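Local coordinates for protein macrophomate synthase intermolecular Diels-Alderase (Macrophoma commelinae, PDB 1IZC) that is a TIM-barrel enzyme of the HpcH/HpaI aldolase/citrate lyase family that forms a six-chain assembly and binds a magnesium ion and pyruvic acid, at residues A[142-147]-A[173-178]; A[139-142]-A[148-151]; A[27-32]-A[201-206]; A[121-126]-A[133-138]; A[76-81]-A[106-111]. The protein carries 1 engineered substitution. All coordinates share one frame; numbering follows the deposited sequence.

Overall arrangement
From the N terminus, contact 3 opens first, at 27-32, and closes only at 201-206, so the other four lie within its span; it ties the N-terminal helix 28-37 to the start of barrel strand 205-207. Contact 5 then joins the beginnings of two outer helices, 78-91 and 107-116. Contact 4 follows in series, laying helix 129-139 on strand 120-123. Contacts 2 and 1 cross: 139-142, 142-147, 148-151 and 173-178 alternate along the chain, with G142 common to both, and together they fold the long connection after helix 129-139 against helix 171-177. R29 bonds to N175 and V178 link contact 3 to contact 1.

Contact 1: residues A[142-147]-A[173-178]; sequences GPIGRR and TSNNHV
I144 lays the end of its side chain against the amide of N175, its CD1 coming to 3.7 Å from N175 ND2 and 4.0 Å from N175 CG. The two side chains approach from opposite directions, and the contact is purely van der Waals. At the oxygen of the same amide, OD1 accepts from the backbone N of Y141, which fixes how the group is turned. A cis peptide bond precedes P143, at the bend that leads the chain from G142 to I144. The other half of the contact starts at R147. With CG anti to the backbone N (chi1 174°) and the chain extended as far as NE, its guanidinium reaches S174 of the helix. NH1 stays 3.6 Å from S174 OG, and water does the joining. One water accepts from R147 NH1 at 2.8 Å and lies 2.7 Å from S174 OG; another, also 2.8 Å from R147 NH1, donates a longer bond of 3.3 Å to N175 OD1. Both waters lie in the guanidinium plane at its edge, the geometry expected for N-H donors. D115 forms a salt bridge with R147 NH2, which probably balances much of the buried charge. The loop after helix 129-139 is thus packed and hydrated against helix 171-177, which leads into barrel strand 179-184, while R147 and V178 both touch L114 of helix 107-116.

Contact 2: residues A[139-142]-A[148-151]; sequences MYYG and SFSP
The rings of Y141 and F149 meet at a slant, their planes 49° apart and their centroids separated by 5.7 Å, which makes the pair neither a stack nor an edge-to-face contact. One corner of each ring does the touching: Y141 CE1 lies 3.7 Å from F149 CD1, and the hydroxyl Y141 OH is equally close to that CD1. F149 CG stands anti to its own amide nitrogen (chi1 -169°), which carries the ring alongside Y141 CE1. The backbone N of F149 lies in the plane of the tyrosine ring, at its edge, and bonds to D211 of the second subunit, a residue that binds magnesium. S148 OG is hydrogen-bonded to H73 and D211, both of the second subunit, and its side chain is about 4 Å from the ion. The segment therefore supplies second-shell contacts to the metal and pyruvic acid site of a neighbouring chain. A water in the plane of the Y141 ring joins the polar ends: it lies 2.6 Å from Y141 OH and accepts from S150 N at 2.9 Å. Behind the pair, both rings rest on V171 of helix 171-177, Y141 also touches S174 there, and S150 meets D115 of helix 107-116.

Contact 3: residues A[27-32]-A[201-206]; sequences NLRQAL and EIHGLM
R29 and L32, a turn apart at the start of the helix capped by N27, meet H203 at the N-terminal end of the TIM barrel, just ahead of strand 205-207. N27 is the N-cap: its OD1 accepts from Q30 N at 2.9 Å with an N-H...O angle of 160°, although the donor stands above the amide plane. L28 faces the barrel, touching L97 and I99 of strand 97-101. R29 follows and makes the principal contact. Its chain bends at chi2 (86°) and chi3, folding the guanidinium flat over one face of the H203 ring. The planes are 7° apart with centres 4.2 Å from each other, the signature of a parallel stack, offset so that NE rides near the rim of the imidazole. The closest approach is R29 CD to H203 CD2, 3.3 Å. Hydrogen bonds pin both partners: R29 NH2 donates to the carbonyls of N175 and V178, and H203 ND1 pairs with I180 N, which suggests that ND1 is the unprotonated nitrogen. One turn beyond R29, L32 adds an apolar touch beside the stack, its CD1 resting 3.6 Å from H203 O.

Contact 4: residues A[121-126]-A[133-138]; sequences IVIPHV and REFVKE
The shortest polar bond within the two segments, a 2.7 Å salt bridge from K137 NZ to E134 OE2, stays within the helix 129-139 and well apart from the strand, whereas F135 between them turns its ring to I123. The unit is one beta-alpha pair of the TIM barrel, strand 120-123 followed by the helix that packs outside it. K137 meets the carboxylate oxygen on its syn side, 20° out of plane, so the two side chains are joined one turn apart. F135 supplies the apolar counterpart. I123 CG1 sits over the centre of the F135 ring, 3.7 Å from its centroid and only 11° off the ring normal, which meets the criteria for a CH-pi contact. The isoleucine is spread across that face: CG2 reaches F135 CE1 at 3.5 Å, while CD1 heads the other way, toward the ring's attachment. This spread follows from chi1 of I123 (-55°), which sets CG1 beside the backbone N and CG2 anti to it. I121, two residues earlier and pointing to the same side of the strand, adds a looser touch, its CG2 4.4 Å from F135 CD2. L110 of helix 107-116 packs on both I121 and F135, so the three meet in the layer between strands and helices. Farther along the segment, H125 N hydrogen-bonds to E185, a magnesium ligand, connecting this part of the chain to the metal site. The tightest approach of the packing is I123 CD1 to F135 CG, 3.4 Å.

Contact 5: residues A[76-81]-A[106-111]; sequences FNRLEL and DEVSLS. Engineered in segment 106-111: V108 (natural residue Ile).
Two trans side chains bring R78 and V108 together: R78 holds CG opposite its amide nitrogen (chi1 -172°) and runs straight out to the guanidinium, and V108 directs CG1 the same way (chi1 175°). V108 is an engineered residue, isoleucine in the natural sequence. Its CG1 lies 3.5 Å above the guanidinium plane, over the centre, and is 3.6 Å from R78 CZ. The side chains meet at about a right angle, so one methyl rests on the flat face while the N-H edge remains available for polar bonds. That edge is well used. A water in the guanidinium plane accepts from R78 NH2 at 2.9 Å and is 2.9 Å from S111 OG, which bridges the two helices where the direct R78 NH2 to S111 OG distance is 4.4 Å. R78 NH1 donates to the carbonyl O of V71 in the second subunit, fixing the group's turn. One turn further along its helix, L81 brings CD2 to 4.1 Å from S109 O, a light touch of a methyl on a backbone carbonyl. The second helix is capped by D106: its OD2 accepts from S109 N at 2.6 Å, with an N-H...O angle of 153°, and is met nearly along the C-O axis. Around the assembly, V108 packs on D106 of the second subunit, and D106 on V108 of the third. What results is the side-by-side start of helices 78-91 and 107-116, the adjacent outer helices that follow strands 66-70 and 97-101 in the alternating strand-helix order of a TIM barrel.

Contact 1: residues A[142-147]-A[173-178]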
# COMPACT_ATOMS: atom_id res chain seq x y z
N GLY A 142 34.70 0.11 -3.05
CA GLY A 142 36.09 0.16 -3.43
C GLY A 142 36.87 -0.41 -2.25
O GLY A 142 36.42 -0.32 -1.11
N PRO A 143 38.06 -0.99 -2.49
CA PRO A 143 38.75 -1.14 -3.77
C PRO A 143 38.23 -2.24 -4.71
O PRO A 143 38.71 -2.35 -5.83
CB PRO A 143 40.19 -1.40 -3.34
CG PRO A 143 40.00 -2.22 -2.09
CD PRO A 143 38.88 -1.50 -1.37
N ILE A 144 37.27 -3.03 -4.27
CA ILE A 144 36.76 -4.11 -5.11
C ILE A 144 35.87 -3.61 -6.24
O ILE A 144 36.02 -4.02 -7.40
CB ILE A 144 36.00 -5.15 -4.26
CG1 ILE A 144 36.93 -5.69 -3.17
CG2 ILE A 144 35.46 -6.27 -5.16
CD1 ILE A 144 36.29 -6.72 -2.24
N GLY A 145 34.95 -2.72 -5.91
CA GLY A 145 34.05 -2.19 -6.91
C GLY A 145 33.83 -0.70 -6.71
O GLY A 145 34.73 0.00 -6.24
N ARG A 146 32.65 -0.22 -7.06
CA ARG A 146 32.33 1.19 -6.89
C ARG A 146 30.93 1.37 -6.34
O ARG A 146 30.29 2.40 -6.57
CB ARG A 146 32.50 1.93 -8.22
CG ARG A 146 31.73 1.36 -9.38
CD ARG A 146 32.27 1.94 -10.69
NE ARG A 146 31.61 1.37 -11.86
CZ ARG A 146 30.33 1.56 -12.16
NH1 ARG A 146 29.58 2.30 -11.36
NH2 ARG A 146 29.80 0.99 -13.23
N ARG A 147 30.47 0.37 -5.61
CA ARG A 147 29.14 0.43 -5.01
C ARG A 147 29.00 1.72 -4.22
O ARG A 147 29.91 2.14 -3.51
CB ARG A 147 28.92 -0.77 -4.08
CG ARG A 147 27.59 -0.70 -3.30
CD ARG A 147 27.43 -1.88 -2.35
NE ARG A 147 26.24 -1.72 -1.51
CZ ARG A 147 25.98 -2.49 -0.45
NH1 ARG A 147 26.81 -3.46 -0.11
NH2 ARG A 147 24.91 -2.25 0.29
N THR A 173 31.90 -5.66 6.40
CA THR A 173 30.80 -6.61 6.48
C THR A 173 30.30 -6.90 5.07
O THR A 173 30.19 -8.07 4.66
CB THR A 173 29.65 -6.03 7.30
OG1 THR A 173 30.09 -5.82 8.63
CG2 THR A 173 28.45 -6.99 7.29
N SER A 174 30.01 -5.84 4.34
CA SER A 174 29.50 -5.99 2.99
C SER A 174 30.47 -6.67 2.04
O SER A 174 30.10 -7.59 1.30
CB SER A 174 29.11 -4.62 2.44
OG SER A 174 28.02 -4.09 3.20
N ASN A 175 31.72 -6.24 2.04
CA ASN A 175 32.65 -6.84 1.10
C ASN A 175 33.10 -8.27 1.45
O ASN A 175 33.54 -9.02 0.57
CB ASN A 175 33.85 -5.90 0.89
CG ASN A 175 33.53 -4.74 -0.07
OD1 ASN A 175 32.38 -4.53 -0.48
ND2 ASN A 175 34.56 -3.97 -0.42
N ASN A 176 32.96 -8.66 2.71
CA ASN A 176 33.35 -9.99 3.14
C ASN A 176 32.20 -11.00 3.19
O ASN A 176 32.43 -12.20 3.12
CB ASN A 176 34.00 -9.96 4.53
CG ASN A 176 35.27 -9.13 4.56
OD1 ASN A 176 36.00 -9.05 3.58
ND2 ASN A 176 35.54 -8.52 5.70
N HIS A 177 30.97 -10.52 3.33
CA HIS A 177 29.83 -11.43 3.46
C HIS A 177 29.04 -11.71 2.20
O HIS A 177 28.49 -12.80 2.03
CB HIS A 177 28.83 -10.89 4.50
CG HIS A 177 29.30 -10.98 5.92
ND1 HIS A 177 28.47 -10.70 6.98
CD2 HIS A 177 30.50 -11.31 6.45
CE1 HIS A 177 29.13 -10.86 8.11
NE2 HIS A 177 30.37 -11.23 7.82
N VAL A 178 28.97 -10.71 1.32
CA VAL A 178 28.16 -10.78 0.10
C VAL A 178 28.72 -11.63 -1.02
O VAL A 178 29.90 -11.55 -1.35
CB VAL A 178 27.87 -9.35 -0.41
CG1 VAL A 178 27.07 -9.41 -1.71
CG2 VAL A 178 27.09 -8.56 0.65
O HOH W 1 25.88 -5.08 1.91
O HOH W 2 29.13 -4.99 -0.60

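Contact 2: residues A[139-142]-A[148-151]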
# COMPACT_ATOMS: atom_id res chain seq x y z
N MET A 139 28.16 -4.18 -6.79
CA MET A 139 27.93 -4.92 -5.55
C MET A 139 28.91 -4.72 -4.42
O MET A 139 28.59 -4.96 -3.25
CB MET A 139 27.88 -6.42 -5.86
CG MET A 139 26.60 -6.87 -6.53
SD MET A 139 26.62 -8.62 -6.95
CE MET A 139 26.72 -9.37 -5.27
N TYR A 140 30.11 -4.30 -4.75
CA TYR A 140 31.12 -4.14 -3.73
C TYR A 140 31.71 -2.76 -3.69
O TYR A 140 31.83 -2.10 -4.73
CB TYR A 140 32.24 -5.18 -3.94
CG TYR A 140 31.74 -6.62 -3.93
CD1 TYR A 140 31.36 -7.26 -5.10
CD2 TYR A 140 31.63 -7.31 -2.72
CE1 TYR A 140 30.87 -8.57 -5.09
CE2 TYR A 140 31.13 -8.62 -2.69
CZ TYR A 140 30.76 -9.24 -3.87
OH TYR A 140 30.27 -10.53 -3.82
N TYR A 141 32.07 -2.32 -2.49
CA TYR A 141 32.69 -1.01 -2.31
C TYR A 141 34.14 -1.06 -2.77
O TYR A 141 34.73 -2.13 -2.87
CB TYR A 141 32.68 -0.63 -0.83
CG TYR A 141 31.30 -0.51 -0.24
CD1 TYR A 141 30.46 0.53 -0.61
CD2 TYR A 141 30.83 -1.44 0.69
CE1 TYR A 141 29.20 0.67 -0.06
CE2 TYR A 141 29.57 -1.31 1.24
CZ TYR A 141 28.76 -0.26 0.86
OH TYR A 141 27.52 -0.13 1.44
N GLY A 142 34.70 0.11 -3.05
CA GLY A 142 36.09 0.16 -3.43
C GLY A 142 36.87 -0.41 -2.25
O GLY A 142 36.42 -0.32 -1.11
N SER A 148 27.83 2.34 -4.35
CA SER A 148 27.54 3.58 -3.64
C SER A 148 27.10 3.28 -2.22
O SER A 148 26.28 2.40 -1.96
CB SER A 148 26.44 4.35 -4.37
OG SER A 148 26.14 5.55 -3.69
N PHE A 149 27.65 4.06 -1.29
CA PHE A 149 27.36 3.91 0.12
C PHE A 149 26.07 4.65 0.51
O PHE A 149 25.94 5.85 0.27
CB PHE A 149 28.55 4.47 0.90
CG PHE A 149 28.51 4.17 2.35
CD1 PHE A 149 28.97 2.95 2.83
CD2 PHE A 149 27.98 5.09 3.25
CE1 PHE A 149 28.91 2.64 4.20
CE2 PHE A 149 27.91 4.79 4.61
CZ PHE A 149 28.38 3.57 5.08
N SER A 150 25.11 3.95 1.11
CA SER A 150 23.85 4.57 1.52
C SER A 150 23.95 5.11 2.93
O SER A 150 24.47 4.44 3.82
CB SER A 150 22.69 3.57 1.48
OG SER A 150 21.51 4.12 2.04
N PRO A 151 23.44 6.32 3.16
CA PRO A 151 23.50 6.89 4.51
C PRO A 151 22.33 6.46 5.38
O PRO A 151 22.44 6.47 6.61
CB PRO A 151 23.48 8.39 4.23
CG PRO A 151 22.52 8.49 3.09
CD PRO A 151 22.98 7.33 2.19
O HOH W 3 25.21 1.08 0.98

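Contact 3: residues A[27-32]-A[201-206]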
# COMPACT_ATOMS: atom_id res chain seq x y z
N ASN A 27 26.82 -13.85 6.95
CA ASN A 27 27.97 -14.32 6.18
C ASN A 27 27.72 -15.53 5.28
O ASN A 27 28.12 -16.66 5.61
CB ASN A 27 29.15 -14.60 7.11
CG ASN A 27 30.47 -14.63 6.36
OD1 ASN A 27 30.48 -14.76 5.14
ND2 ASN A 27 31.58 -14.53 7.09
N LEU A 28 27.09 -15.29 4.13
CA LEU A 28 26.82 -16.37 3.19
C LEU A 28 28.14 -16.90 2.62
O LEU A 28 28.26 -18.08 2.31
CB LEU A 28 25.89 -15.88 2.07
CG LEU A 28 25.62 -16.86 0.92
CD1 LEU A 28 24.94 -18.13 1.48
CD2 LEU A 28 24.73 -16.19 -0.14
N ARG A 29 29.12 -16.01 2.49
CA ARG A 29 30.43 -16.40 1.97
C ARG A 29 30.98 -17.58 2.79
O ARG A 29 31.41 -18.61 2.25
CB ARG A 29 31.39 -15.21 2.03
CG ARG A 29 32.76 -15.40 1.34
CD ARG A 29 32.70 -15.04 -0.16
NE ARG A 29 32.28 -13.66 -0.37
CZ ARG A 29 33.07 -12.58 -0.27
NH1 ARG A 29 34.36 -12.68 0.05
NH2 ARG A 29 32.54 -11.38 -0.46
N GLN A 30 30.96 -17.42 4.12
CA GLN A 30 31.48 -18.46 5.00
C GLN A 30 30.55 -19.67 5.04
O GLN A 30 31.00 -20.81 5.13
CB GLN A 30 31.68 -17.92 6.42
CG GLN A 30 32.47 -18.87 7.31
CD GLN A 30 33.86 -19.13 6.74
OE1 GLN A 30 34.59 -18.19 6.42
NE2 GLN A 30 34.22 -20.40 6.58
N ALA A 31 29.24 -19.42 4.98
CA ALA A 31 28.30 -20.54 5.01
C ALA A 31 28.57 -21.47 3.84
O ALA A 31 28.53 -22.70 3.99
CB ALA A 31 26.86 -20.03 4.96
N LEU A 32 28.84 -20.89 2.67
CA LEU A 32 29.12 -21.70 1.49
C LEU A 32 30.43 -22.45 1.65
O LEU A 32 30.52 -23.62 1.29
CB LEU A 32 29.16 -20.84 0.23
CG LEU A 32 27.78 -20.29 -0.17
CD1 LEU A 32 27.95 -19.26 -1.29
CD2 LEU A 32 26.88 -21.44 -0.61
N GLU A 201 36.02 -13.90 -9.02
CA GLU A 201 35.03 -13.10 -8.31
C GLU A 201 33.76 -13.82 -7.85
O GLU A 201 33.08 -13.33 -6.96
CB GLU A 201 34.59 -11.89 -9.15
CG GLU A 201 35.73 -10.95 -9.55
CD GLU A 201 36.31 -11.28 -10.91
OE1 GLU A 201 36.30 -12.48 -11.30
OE2 GLU A 201 36.80 -10.35 -11.59
N ILE A 202 33.45 -14.97 -8.44
CA ILE A 202 32.20 -15.64 -8.09
C ILE A 202 32.24 -16.61 -6.93
O ILE A 202 33.29 -17.17 -6.61
CB ILE A 202 31.57 -16.31 -9.33
CG1 ILE A 202 32.36 -17.56 -9.75
CG2 ILE A 202 31.55 -15.31 -10.47
CD1 ILE A 202 31.65 -18.39 -10.83
N HIS A 203 31.08 -16.83 -6.32
CA HIS A 203 30.96 -17.69 -5.15
C HIS A 203 29.97 -18.83 -5.30
O HIS A 203 29.78 -19.64 -4.37
CB HIS A 203 30.57 -16.84 -3.94
CG HIS A 203 31.41 -15.61 -3.80
ND1 HIS A 203 30.97 -14.36 -4.17
CD2 HIS A 203 32.71 -15.46 -3.44
CE1 HIS A 203 31.95 -13.49 -4.04
NE2 HIS A 203 33.02 -14.13 -3.61
N GLY A 204 29.33 -18.90 -6.46
CA GLY A 204 28.37 -19.96 -6.70
C GLY A 204 27.94 -19.93 -8.15
O GLY A 204 28.21 -18.97 -8.86
N LEU A 205 27.29 -21.00 -8.60
CA LEU A 205 26.78 -21.08 -9.98
C LEU A 205 25.41 -21.74 -9.95
O LEU A 205 25.20 -22.71 -9.22
CB LEU A 205 27.72 -21.90 -10.87
CG LEU A 205 28.91 -21.14 -11.45
CD1 LEU A 205 29.86 -22.13 -12.12
CD2 LEU A 205 28.41 -20.09 -12.45
N MET A 206 24.50 -21.22 -10.76
CA MET A 206 23.14 -21.76 -10.82
C MET A 206 22.77 -22.01 -12.27
O MET A 206 23.21 -21.28 -13.15
CB MET A 206 22.14 -20.77 -10.21
CG MET A 206 20.69 -21.24 -10.22
SD MET A 206 19.64 -19.96 -9.49
CE MET A 206 19.85 -20.30 -7.71

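Contact 4: residues A[121-126]-A[133-138]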
# COMPACT_ATOMS: atom_id res chain seq x y z
N ILE A 121 23.50 -12.48 -4.42
CA ILE A 121 22.80 -11.96 -5.59
C ILE A 121 22.98 -12.97 -6.72
O ILE A 121 24.10 -13.36 -7.05
CB ILE A 121 23.40 -10.60 -6.04
CG1 ILE A 121 23.24 -9.55 -4.93
CG2 ILE A 121 22.74 -10.14 -7.33
CD1 ILE A 121 21.79 -9.12 -4.62
N VAL A 122 21.86 -13.40 -7.30
CA VAL A 122 21.88 -14.31 -8.43
C VAL A 122 21.61 -13.47 -9.67
O VAL A 122 20.63 -12.71 -9.74
CB VAL A 122 20.81 -15.42 -8.29
CG1 VAL A 122 20.75 -16.25 -9.59
CG2 VAL A 122 21.14 -16.32 -7.10
N ILE A 123 22.49 -13.60 -10.66
CA ILE A 123 22.39 -12.82 -11.90
C ILE A 123 21.84 -13.70 -13.00
O ILE A 123 22.46 -14.69 -13.39
CB ILE A 123 23.79 -12.34 -12.35
CG1 ILE A 123 24.46 -11.56 -11.21
CG2 ILE A 123 23.66 -11.48 -13.62
CD1 ILE A 123 25.97 -11.43 -11.40
N PRO A 124 20.64 -13.37 -13.52
CA PRO A 124 20.11 -14.23 -14.57
C PRO A 124 20.72 -14.03 -15.96
O PRO A 124 21.33 -12.99 -16.26
CB PRO A 124 18.61 -13.91 -14.56
CG PRO A 124 18.56 -12.47 -14.15
CD PRO A 124 19.70 -12.31 -13.13
N HIS A 125 20.59 -15.07 -16.78
CA HIS A 125 21.02 -15.06 -18.17
C HIS A 125 22.46 -14.62 -18.39
O HIS A 125 22.74 -13.88 -19.32
CB HIS A 125 20.09 -14.14 -18.97
CG HIS A 125 18.65 -14.27 -18.58
ND1 HIS A 125 17.90 -15.39 -18.89
CD2 HIS A 125 17.85 -13.48 -17.82
CE1 HIS A 125 16.70 -15.28 -18.33
NE2 HIS A 125 16.65 -14.13 -17.68
N VAL A 126 23.38 -15.10 -17.56
CA VAL A 126 24.78 -14.71 -17.73
C VAL A 126 25.39 -15.44 -18.92
O VAL A 126 25.25 -16.65 -19.05
CB VAL A 126 25.60 -15.03 -16.46
CG1 VAL A 126 27.09 -14.82 -16.72
CG2 VAL A 126 25.18 -14.09 -15.34
N ARG A 133 31.28 -8.94 -14.29
CA ARG A 133 32.08 -7.87 -13.72
C ARG A 133 31.32 -6.56 -13.55
O ARG A 133 31.68 -5.73 -12.72
CB ARG A 133 33.38 -7.69 -14.53
CG ARG A 133 34.23 -8.94 -14.37
CD ARG A 133 35.70 -8.80 -14.75
NE ARG A 133 36.39 -9.97 -14.22
CZ ARG A 133 36.98 -10.91 -14.95
NH1 ARG A 133 36.99 -10.82 -16.27
NH2 ARG A 133 37.51 -11.98 -14.35
N GLU A 134 30.24 -6.38 -14.32
CA GLU A 134 29.44 -5.17 -14.15
C GLU A 134 28.74 -5.27 -12.80
O GLU A 134 28.54 -4.27 -12.11
CB GLU A 134 28.42 -5.03 -15.28
CG GLU A 134 29.04 -4.54 -16.58
CD GLU A 134 29.83 -3.25 -16.40
OE1 GLU A 134 29.23 -2.23 -15.97
OE2 GLU A 134 31.05 -3.25 -16.67
N PHE A 135 28.37 -6.49 -12.41
CA PHE A 135 27.73 -6.67 -11.11
C PHE A 135 28.76 -6.52 -10.00
O PHE A 135 28.46 -5.98 -8.94
CB PHE A 135 27.03 -8.04 -10.99
CG PHE A 135 25.60 -8.02 -11.46
CD1 PHE A 135 25.30 -8.13 -12.82
CD2 PHE A 135 24.57 -7.79 -10.56
CE1 PHE A 135 23.99 -8.01 -13.28
CE2 PHE A 135 23.24 -7.67 -11.01
CZ PHE A 135 22.95 -7.78 -12.36
N VAL A 136 29.98 -6.99 -10.23
CA VAL A 136 30.99 -6.83 -9.20
C VAL A 136 31.15 -5.33 -8.90
O VAL A 136 31.21 -4.92 -7.74
CB VAL A 136 32.32 -7.43 -9.64
CG1 VAL A 136 33.42 -7.14 -8.60
CG2 VAL A 136 32.16 -8.93 -9.82
N LYS A 137 31.19 -4.51 -9.95
CA LYS A 137 31.35 -3.07 -9.76
C LYS A 137 30.25 -2.46 -8.89
O LYS A 137 30.53 -1.61 -8.05
CB LYS A 137 31.37 -2.33 -11.11
CG LYS A 137 32.56 -2.65 -12.00
CD LYS A 137 32.40 -1.93 -13.35
CE LYS A 137 33.49 -2.35 -14.34
NZ LYS A 137 33.19 -1.82 -15.71
N GLU A 138 29.01 -2.89 -9.10
CA GLU A 138 27.89 -2.34 -8.35
C GLU A 138 27.64 -2.98 -6.99
O GLU A 138 26.98 -2.38 -6.13
CB GLU A 138 26.61 -2.45 -9.18
CG GLU A 138 26.62 -1.64 -10.47
CD GLU A 138 26.87 -0.16 -10.22
OE1 GLU A 138 26.22 0.41 -9.31
OE2 GLU A 138 27.70 0.44 -10.94

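Contact 5: residues A[76-81]-A[106-111]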
# COMPACT_ATOMS: atom_id res chain seq x y z
N PHE A 76 7.64 -7.89 -6.51
CA PHE A 76 7.95 -7.08 -5.35
C PHE A 76 8.20 -5.61 -5.71
O PHE A 76 9.00 -5.33 -6.61
CB PHE A 76 9.23 -7.57 -4.65
CG PHE A 76 9.13 -8.95 -4.07
CD1 PHE A 76 9.35 -10.07 -4.86
CD2 PHE A 76 8.82 -9.12 -2.72
CE1 PHE A 76 9.27 -11.36 -4.31
CE2 PHE A 76 8.73 -10.39 -2.16
CZ PHE A 76 8.95 -11.52 -2.95
N ASN A 77 7.51 -4.70 -5.03
CA ASN A 77 7.77 -3.27 -5.23
C ASN A 77 9.08 -3.02 -4.47
O ASN A 77 9.52 -3.86 -3.68
CB ASN A 77 6.68 -2.40 -4.60
CG ASN A 77 5.39 -2.42 -5.39
OD1 ASN A 77 5.39 -2.68 -6.59
ND2 ASN A 77 4.28 -2.12 -4.71
N ARG A 78 9.66 -1.85 -4.66
CA ARG A 78 10.92 -1.52 -4.01
C ARG A 78 10.88 -1.58 -2.49
O ARG A 78 11.69 -2.28 -1.87
CB ARG A 78 11.38 -0.14 -4.45
CG ARG A 78 12.79 0.19 -3.95
CD ARG A 78 13.24 1.55 -4.44
NE ARG A 78 14.64 1.80 -4.09
CZ ARG A 78 15.29 2.91 -4.43
NH1 ARG A 78 14.66 3.86 -5.11
NH2 ARG A 78 16.58 3.05 -4.12
N LEU A 79 9.95 -0.86 -1.88
CA LEU A 79 9.87 -0.84 -0.42
C LEU A 79 9.52 -2.22 0.12
O LEU A 79 10.06 -2.64 1.14
CB LEU A 79 8.85 0.21 0.05
CG LEU A 79 8.68 0.32 1.57
CD1 LEU A 79 10.02 0.55 2.24
CD2 LEU A 79 7.72 1.47 1.89
N GLU A 80 8.62 -2.91 -0.57
CA GLU A 80 8.21 -4.25 -0.14
C GLU A 80 9.37 -5.26 -0.22
O GLU A 80 9.45 -6.16 0.61
CB GLU A 80 7.01 -4.72 -0.97
CG GLU A 80 5.65 -4.08 -0.55
CD GLU A 80 5.56 -2.55 -0.72
OE1 GLU A 80 6.24 -1.97 -1.58
OE2 GLU A 80 4.76 -1.93 0.02
N LEU A 81 10.26 -5.10 -1.20
CA LEU A 81 11.44 -5.97 -1.33
C LEU A 81 12.33 -5.72 -0.11
O LEU A 81 12.81 -6.65 0.54
CB LEU A 81 12.23 -5.62 -2.60
CG LEU A 81 13.61 -6.28 -2.72
CD1 LEU A 81 13.48 -7.82 -2.65
CD2 LEU A 81 14.24 -5.87 -4.05
N ASP A 106 18.67 -4.12 -13.83
CA ASP A 106 18.04 -3.14 -12.96
C ASP A 106 18.89 -2.74 -11.76
O ASP A 106 18.94 -3.47 -10.76
CB ASP A 106 16.69 -3.67 -12.48
CG ASP A 106 15.82 -2.58 -11.90
OD1 ASP A 106 14.94 -2.06 -12.62
OD2 ASP A 106 16.05 -2.21 -10.74
N GLU A 107 19.55 -1.59 -11.85
CA GLU A 107 20.42 -1.12 -10.77
C GLU A 107 19.68 -0.85 -9.47
O GLU A 107 20.23 -1.08 -8.39
CB GLU A 107 21.19 0.14 -11.21
CG GLU A 107 22.10 -0.12 -12.42
CD GLU A 107 23.07 1.01 -12.71
OE1 GLU A 107 22.88 2.13 -12.19
OE2 GLU A 107 24.03 0.79 -13.47
N VAL A 108 18.44 -0.39 -9.55
CA VAL A 108 17.67 -0.07 -8.35
C VAL A 108 17.30 -1.34 -7.60
O VAL A 108 17.36 -1.39 -6.37
CB VAL A 108 16.40 0.74 -8.69
CG1 VAL A 108 15.56 0.96 -7.43
CG2 VAL A 108 16.80 2.10 -9.27
N SER A 109 16.92 -2.39 -8.32
CA SER A 109 16.58 -3.64 -7.63
C SER A 109 17.83 -4.13 -6.89
O SER A 109 17.76 -4.60 -5.75
CB SER A 109 16.14 -4.72 -8.63
OG SER A 109 14.91 -4.39 -9.26
N LEU A 110 18.98 -4.03 -7.55
CA LEU A 110 20.23 -4.48 -6.96
C LEU A 110 20.62 -3.68 -5.72
O LEU A 110 20.92 -4.26 -4.69
CB LEU A 110 21.36 -4.40 -7.98
CG LEU A 110 22.75 -4.79 -7.46
CD1 LEU A 110 22.75 -6.27 -7.02
CD2 LEU A 110 23.77 -4.55 -8.56
N SER A 111 20.60 -2.36 -5.82
CA SER A 111 20.98 -1.56 -4.66
C SER A 111 19.98 -1.74 -3.52
O SER A 111 20.36 -1.74 -2.35
CB SER A 111 21.12 -0.08 -5.02
OG SER A 111 19.88 0.48 -5.37
O HOH W 4 18.50 1.25 -2.92